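TarM (PDB 4X7R) belongs to the GT-B glycosyltransferase superfamily, with two parallel-sheet domains and a long antiparallel sheet inserted in the first. Local coordinates at residues S26-D31 and S303-I308; I108-D113 and R117-Y122. The protein carries 1 engineered substitution. One frame throughout, in Å; residues are numbered along the deposited sequence.

Contact 1. Residues S26-D31 and S303-I308; sequences SKEFYD and SNFVKI. With 3YW ((2S)-2,3-dihydroxypropyl 2-acetamido-2-deoxy-alpha-D-glucopyranoside), chain F.
The last turns of helix 17-31 run past an irregular loop, with Glu28 and Phe305 the closest pair at 7.8 Å between CA atoms. The side chain of Glu28 lies over one face of the Phe305 ring. Its CB sits 3.7 Å from the ring centroid and only 5° off the normal, a CH-pi contact. Its CG lies over the CD1 side of the same face. Glu28 then bends at chi2 (-58°), and the chain carries its carboxylate past the ring toward Lys27 and a water. Lys27 NZ forms a salt bridge to Glu28 OE2 at 2.8 Å, reaching it from above the carboxylate plane. The water donates to Glu28 OE2 at 2.6 Å and, weakly, to Val306 O, so it joins the helix side chain to the loop backbone. The edge of Phe305 points at the face of Phe29 in a T-shaped pair, with planes at 89° and centroids 5.9 Å apart. From helix 480-492, Trp487 packs edge-to-face with Phe29 and Ile483 touches Phe305. Lys307 also approaches Lys27, but its side chain is poorly ordered and the closeness of the two amines is doubtful. Next to Phe305, Asn304 ND2 meets 3YW O6 at 2.9 Å in a weak hydrogen bond. The loop follows the last strand of the first parallel sheet and leads to the second. The arrangement is that of a GT-B interdomain linker beside the ligand cleft, packed against helix 17-31 and the C-terminal helix 480-492, which also touch each other.

Contact 2. Residues I108-D113 and R117-Y122; sequences ISRYFD and RTYIAY. Engineered in segment 117-122: Arg117 (natural residue Gly).
Strands 108-113 and 119-126 form a beta hairpin with a classic bulge: Ile120 and Ala121 both face Tyr111. Tyr111 O accepts two backbone bonds, from Ile120 N at 2.7 Å and from Ala121 N at 3.3 Å. Tyr111 N donates back to Ala121 O at 2.8 Å. Nearer the turn, Asp113 N bonds to Thr118 O at 3.0 Å. Arg117, an engineered residue, gives a weak N-H bond to Asp113 O. Arg110, Phe112, Tyr119 and Tyr122 share one face of the sheet. Tyr119 has CG anti to its N (chi1 -174°), and the ring reaches along the strand to Arg110. The rings of Phe112 and Tyr119 are nearly parallel (19°) but slid apart, and Tyr119 CD1 lies over the rim of Phe112. Arg110 NE makes a weak bond to Tyr119 OH at 3.3 Å. Tyr122 CD1 lies over one face of the guanidinium, toward its rim, with the planes 57° apart, while Ile108 CG2 touches Tyr122 CE1 at 3.6 Å. Tyr119 stacks on Phe135 of the next strand. Glu104 pairs with the guanidinium in a salt bridge at NH1, Tyr122 packs on one face, and the phenol of Tyr119 adds only a weak bond at NE.

Overall arrangement
Contacts 1 and 2 lie on opposite sides of the centre of the chain. Their centres are about 55 Å apart and their nearest atoms about 40 Å, so they do not touch. In sequence, contact 2 falls between the two segments of contact 1. Its hairpin belongs to the ten-stranded antiparallel sheet that follows strand 66-68 and precedes strand 221-225 of the first parallel sheet. Contact 1 is the one beside 3YW: Asn304 belongs to its pocket, which Gln405 and Gly406 also line, and the side chain of Lys307 is about 9 Å from UDP. Tyr122 OH of contact 2 and 3YW O2, the nearest atoms, are 33.5 Å apart, so contact 2 takes no direct part in the pocket.

Contact 1. Residues S26-D31 and S303-I308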
loop_
_atom_site.group_PDB
_atom_site.type_symbol
_atom_site.label_atom_id
_atom_site.label_comp_id
_atom_site.label_asym_id
_atom_site.label_seq_id
_atom_site.Cartn_x
_atom_site.Cartn_y
_atom_site.Cartn_z
ATOM N N SER A 26 -11.148 7.894 -5.697
ATOM C CA SER A 26 -11.618 9.036 -4.902
ATOM C C SER A 26 -11.795 10.237 -5.808
ATOM O O SER A 26 -12.838 10.905 -5.758
ATOM C CB SER A 26 -10.633 9.355 -3.784
ATOM O OG SER A 26 -11.120 10.497 -3.116
ATOM N N LYS A 27 -10.803 10.498 -6.672
ATOM C CA LYS A 27 -10.877 11.615 -7.634
ATOM C C LYS A 27 -12.130 11.486 -8.525
ATOM O O LYS A 27 -12.848 12.460 -8.708
ATOM C CB LYS A 27 -9.608 11.683 -8.504
ATOM C CG LYS A 27 -9.674 12.823 -9.527
ATOM C CD LYS A 27 -8.807 12.611 -10.722
ATOM C CE LYS A 27 -9.613 12.292 -11.954
ATOM N NZ LYS A 27 -8.973 11.202 -12.750
ATOM N N GLU A 28 -12.413 10.272 -9.024
ATOM C CA GLU A 28 -13.581 10.034 -9.894
ATOM C C GLU A 28 -14.915 10.222 -9.176
ATOM O O GLU A 28 -15.801 10.846 -9.743
ATOM C CB GLU A 28 -13.479 8.682 -10.617
ATOM C CG GLU A 28 -12.347 8.633 -11.637
ATOM C CD GLU A 28 -12.364 9.657 -12.766
ATOM O OE1 GLU A 28 -13.416 10.295 -13.002
ATOM O OE2 GLU A 28 -11.312 9.812 -13.427
ATOM N N PHE A 29 -15.048 9.717 -7.913
ATOM C CA PHE A 29 -16.289 9.915 -7.160
ATOM C C PHE A 29 -16.535 11.406 -6.819
ATOM O O PHE A 29 -17.662 11.889 -6.959
ATOM C CB PHE A 29 -16.368 8.993 -5.926
ATOM C CG PHE A 29 -16.574 7.515 -6.225
ATOM C CD1 PHE A 29 -17.482 7.102 -7.204
ATOM C CD2 PHE A 29 -15.952 6.537 -5.447
ATOM C CE1 PHE A 29 -17.702 5.740 -7.448
ATOM C CE2 PHE A 29 -16.231 5.184 -5.644
ATOM C CZ PHE A 29 -17.063 4.790 -6.675
ATOM N N TYR A 30 -15.474 12.143 -6.436
ATOM C CA TYR A 30 -15.566 13.573 -6.155
ATOM C C TYR A 30 -16.003 14.348 -7.402
ATOM O O TYR A 30 -16.826 15.256 -7.290
ATOM C CB TYR A 30 -14.230 14.114 -5.614
ATOM C CG TYR A 30 -14.166 14.157 -4.103
ATOM C CD1 TYR A 30 -14.855 15.131 -3.383
ATOM C CD2 TYR A 30 -13.405 13.237 -3.391
ATOM C CE1 TYR A 30 -14.794 15.178 -1.988
ATOM C CE2 TYR A 30 -13.336 13.274 -1.994
ATOM C CZ TYR A 30 -14.027 14.251 -1.299
ATOM O OH TYR A 30 -13.991 14.276 0.071
ATOM N N ASP A 31 -15.495 13.974 -8.592
ATOM C CA ASP A 31 -15.905 14.622 -9.870
ATOM C C ASP A 31 -17.377 14.341 -10.204
ATOM O O ASP A 31 -18.013 15.137 -10.871
ATOM C CB ASP A 31 -14.993 14.166 -11.025
ATOM C CG ASP A 31 -13.601 14.775 -10.964
ATOM O OD1 ASP A 31 -13.371 15.665 -10.097
ATOM O OD2 ASP A 31 -12.762 14.418 -11.808
ATOM N N SER A 303 -13.954 -2.839 -13.296
ATOM C CA SER A 303 -12.547 -2.501 -13.563
ATOM C C SER A 303 -12.106 -1.339 -12.672
ATOM O O SER A 303 -12.934 -0.506 -12.293
ATOM C CB SER A 303 -12.400 -2.011 -15.007
ATOM O OG SER A 303 -11.115 -1.459 -15.264
ATOM N N ASN A 304 -10.788 -1.227 -12.435
ATOM C CA ASN A 304 -10.247 -0.035 -11.783
ATOM C C ASN A 304 -10.512 1.109 -12.751
ATOM O O ASN A 304 -10.499 0.894 -13.981
ATOM C CB ASN A 304 -8.722 -0.117 -11.670
ATOM C CG ASN A 304 -8.232 -0.927 -10.517
ATOM O OD1 ASN A 304 -8.675 -0.737 -9.389
ATOM N ND2 ASN A 304 -7.338 -1.874 -10.798
ATOM N N PHE A 305 -10.699 2.334 -12.210
ATOM C CA PHE A 305 -10.826 3.508 -13.055
ATOM C C PHE A 305 -9.460 3.714 -13.709
ATOM O O PHE A 305 -8.431 3.382 -13.114
ATOM C CB PHE A 305 -11.171 4.743 -12.224
ATOM C CG PHE A 305 -12.632 4.934 -11.889
ATOM C CD1 PHE A 305 -13.534 5.389 -12.854
ATOM C CD2 PHE A 305 -13.104 4.683 -10.601
ATOM C CE1 PHE A 305 -14.877 5.630 -12.523
ATOM C CE2 PHE A 305 -14.446 4.915 -10.275
ATOM C CZ PHE A 305 -15.319 5.405 -11.236
ATOM N N VAL A 306 -9.449 4.260 -14.914
ATOM C CA VAL A 306 -8.219 4.506 -15.653
ATOM C C VAL A 306 -8.043 6.006 -15.924
ATOM O O VAL A 306 -9.005 6.698 -16.282
ATOM C CB VAL A 306 -8.111 3.600 -16.928
ATOM C CG1 VAL A 306 -9.011 4.073 -18.056
ATOM C CG2 VAL A 306 -6.698 3.534 -17.418
ATOM N N LYS A 307 -6.832 6.513 -15.683
ATOM C CA LYS A 307 -6.531 7.925 -15.894
ATOM C C LYS A 307 -5.876 8.076 -17.245
ATOM O O LYS A 307 -4.724 7.686 -17.420
ATOM C CB LYS A 307 -5.642 8.480 -14.765
ATOM C CG LYS A 307 -5.497 10.006 -14.790
ATOM C CD LYS A 307 -4.403 10.501 -13.828
ATOM C CE LYS A 307 -4.808 10.763 -12.385
ATOM N NZ LYS A 307 -5.758 11.906 -12.264
ATOM N N ILE A 308 -6.635 8.586 -18.209
ATOM C CA ILE A 308 -6.136 8.813 -19.554
ATOM C C ILE A 308 -5.688 10.260 -19.672
ATOM O O ILE A 308 -6.503 11.180 -19.796
ATOM C CB ILE A 308 -7.091 8.347 -20.689
ATOM C CG1 ILE A 308 -7.333 6.821 -20.604
ATOM C CG2 ILE A 308 -6.510 8.709 -22.081
ATOM C CD1 ILE A 308 -8.712 6.381 -20.941
HETATM O O3A 3YW F . -2.305 -7.063 -1.690
HETATM C C4A 3YW F . -2.727 -4.505 -4.396
HETATM C C5A 3YW F . -2.124 -5.655 -3.628
HETATM O O5 3YW F . -4.445 -3.975 -6.892
HETATM C C6A 3YW F . -2.954 -6.038 -2.427
HETATM C C5 3YW F . -4.253 -3.292 -8.138
HETATM C C6 3YW F . -5.288 -2.193 -8.189
HETATM C C4 3YW F . -4.347 -4.311 -9.270
HETATM O O6 3YW F . -6.610 -2.704 -8.099
HETATM C C3 3YW F . -3.167 -5.271 -9.149
HETATM O O4 3YW F . -4.278 -3.652 -10.531
HETATM O O3 3YW F . -3.199 -6.276 -10.162
HETATM O O7 3YW F . -2.494 -8.617 -7.576
HETATM C C7 3YW F . -1.572 -7.809 -7.525
HETATM C C8 3YW F . -0.139 -8.241 -7.449
HETATM N N2 3YW F . -1.784 -6.492 -7.544
HETATM C C2 3YW F . -3.094 -5.899 -7.757
HETATM C C1 3YW F . -3.476 -4.972 -6.587
HETATM O O1 3YW F . -2.419 -4.518 -5.791
HETATM O O2 3YW F . -0.808 -5.290 -3.209
HETATM O O HOH W 1 -9.659 7.810 -13.929
#

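Contact 2. Residues I108-D113 and R117-Y122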
loop_
_atom_site.group_PDB
_atom_site.type_symbol
_atom_site.label_atom_id
_atom_site.label_comp_id
_atom_site.label_asym_id
_atom_site.label_seq_id
_atom_site.Cartn_x
_atom_site.Cartn_y
_atom_site.Cartn_z
ATOM N N ILE A 108 23.881 9.208 20.004
ATOM C CA ILE A 108 23.833 8.055 20.909
ATOM C C ILE A 108 24.590 8.329 22.219
ATOM O O ILE A 108 25.777 8.658 22.181
ATOM C CB ILE A 108 24.289 6.735 20.212
ATOM C CG1 ILE A 108 23.457 6.469 18.934
ATOM C CG2 ILE A 108 24.222 5.540 21.179
ATOM C CD1 ILE A 108 24.021 5.423 17.974
ATOM N N SER A 109 23.910 8.167 23.376
ATOM C CA SER A 109 24.521 8.341 24.698
ATOM C C SER A 109 23.895 7.424 25.751
ATOM O O SER A 109 22.742 7.016 25.605
ATOM C CB SER A 109 24.455 9.799 25.147
ATOM O OG SER A 109 25.291 10.622 24.352
ATOM N N ARG A 110 24.666 7.100 26.811
ATOM C CA ARG A 110 24.213 6.271 27.934
ATOM C C ARG A 110 24.324 7.029 29.241
ATOM O O ARG A 110 25.162 7.926 29.364
ATOM C CB ARG A 110 24.919 4.914 27.986
ATOM C CG ARG A 110 24.439 3.953 26.910
ATOM C CD ARG A 110 25.282 2.687 26.870
ATOM N NE ARG A 110 24.858 1.793 25.792
ATOM C CZ ARG A 110 25.302 1.861 24.540
ATOM N NH1 ARG A 110 26.205 2.771 24.196
ATOM N NH2 ARG A 110 24.841 1.025 23.622
ATOM N N TYR A 111 23.428 6.726 30.196
ATOM C CA TYR A 111 23.364 7.438 31.475
ATOM C C TYR A 111 23.433 6.480 32.642
ATOM O O TYR A 111 22.717 5.485 32.655
ATOM C CB TYR A 111 22.115 8.364 31.529
ATOM C CG TYR A 111 22.103 9.375 30.401
ATOM C CD1 TYR A 111 21.659 9.023 29.129
ATOM C CD2 TYR A 111 22.641 10.648 30.573
ATOM C CE1 TYR A 111 21.750 9.906 28.060
ATOM C CE2 TYR A 111 22.703 11.554 29.515
ATOM C CZ TYR A 111 22.251 11.179 28.262
ATOM O OH TYR A 111 22.303 12.056 27.206
ATOM N N PHE A 112 24.331 6.764 33.601
ATOM C CA PHE A 112 24.599 5.933 34.778
ATOM C C PHE A 112 24.409 6.763 36.044
ATOM O O PHE A 112 24.939 7.868 36.107
ATOM C CB PHE A 112 26.040 5.349 34.695
ATOM C CG PHE A 112 26.227 4.373 33.550
ATOM C CD1 PHE A 112 26.416 4.827 32.245
ATOM C CD2 PHE A 112 26.192 3.001 33.770
ATOM C CE1 PHE A 112 26.530 3.926 31.178
ATOM C CE2 PHE A 112 26.312 2.098 32.698
ATOM C CZ PHE A 112 26.483 2.568 31.411
ATOM N N ASP A 113 23.654 6.255 37.044
ATOM C CA ASP A 113 23.443 7.005 38.288
ATOM C C ASP A 113 24.707 7.100 39.117
ATOM O O ASP A 113 25.391 6.100 39.311
ATOM C CB ASP A 113 22.270 6.457 39.123
ATOM C CG ASP A 113 21.974 7.264 40.383
ATOM O OD1 ASP A 113 21.352 8.344 40.266
ATOM O OD2 ASP A 113 22.403 6.837 41.478
ATOM N N ARG A 117 25.369 3.468 40.732
ATOM C CA ARG A 117 26.370 3.051 39.734
ATOM C C ARG A 117 25.772 2.297 38.538
ATOM O O ARG A 117 26.514 1.915 37.627
ATOM C CB ARG A 117 27.529 2.261 40.371
ATOM C CG ARG A 117 28.267 2.997 41.488
ATOM C CD ARG A 117 29.789 2.916 41.389
ATOM N NE ARG A 117 30.289 1.663 40.808
ATOM C CZ ARG A 117 30.478 0.533 41.484
ATOM N NH1 ARG A 117 30.184 0.466 42.777
ATOM N NH2 ARG A 117 30.945 -0.544 40.866
ATOM N N THR A 118 24.432 2.116 38.520
ATOM C CA THR A 118 23.734 1.383 37.468
ATOM C C THR A 118 23.251 2.207 36.269
ATOM O O THR A 118 22.972 3.401 36.384
ATOM C CB THR A 118 22.680 0.423 38.053
ATOM O OG1 THR A 118 22.480 -0.654 37.132
ATOM C CG2 THR A 118 21.348 1.114 38.370
ATOM N N TYR A 119 23.138 1.518 35.128
ATOM C CA TYR A 119 22.670 1.963 33.820
ATOM C C TYR A 119 21.192 2.412 33.929
ATOM O O TYR A 119 20.321 1.589 34.218
ATOM C CB TYR A 119 22.822 0.761 32.877
ATOM C CG TYR A 119 22.544 0.971 31.408
ATOM C CD1 TYR A 119 22.718 2.218 30.811
ATOM C CD2 TYR A 119 22.223 -0.106 30.583
ATOM C CE1 TYR A 119 22.504 2.401 29.444
ATOM C CE2 TYR A 119 22.029 0.062 29.214
ATOM C CZ TYR A 119 22.172 1.316 28.648
ATOM O OH TYR A 119 21.987 1.461 27.296
ATOM N N ILE A 120 20.938 3.726 33.759
ATOM C CA ILE A 120 19.617 4.372 33.855
ATOM C C ILE A 120 18.954 4.489 32.473
ATOM O O ILE A 120 17.818 4.035 32.291
ATOM C CB ILE A 120 19.713 5.766 34.578
ATOM C CG1 ILE A 120 20.366 5.688 35.982
ATOM C CG2 ILE A 120 18.376 6.514 34.615
ATOM C CD1 ILE A 120 19.729 4.670 37.034
ATOM N N ALA A 121 19.644 5.134 31.516
ATOM C CA ALA A 121 19.062 5.336 30.198
ATOM C C ALA A 121 19.997 5.235 29.017
ATOM O O ALA A 121 21.207 5.391 29.137
ATOM C CB ALA A 121 18.305 6.661 30.151
ATOM N N TYR A 122 19.391 4.999 27.866
ATOM C CA TYR A 122 19.984 4.975 26.547
ATOM C C TYR A 122 19.160 5.966 25.711
ATOM O O TYR A 122 17.931 5.837 25.634
ATOM C CB TYR A 122 19.896 3.562 25.951
ATOM C CG TYR A 122 20.287 3.481 24.496
ATOM C CD1 TYR A 122 21.609 3.259 24.119
ATOM C CD2 TYR A 122 19.325 3.560 23.490
ATOM C CE1 TYR A 122 21.969 3.157 22.775
ATOM C CE2 TYR A 122 19.675 3.466 22.146
ATOM C CZ TYR A 122 20.999 3.265 21.794
ATOM O OH TYR A 122 21.342 3.163 20.469
#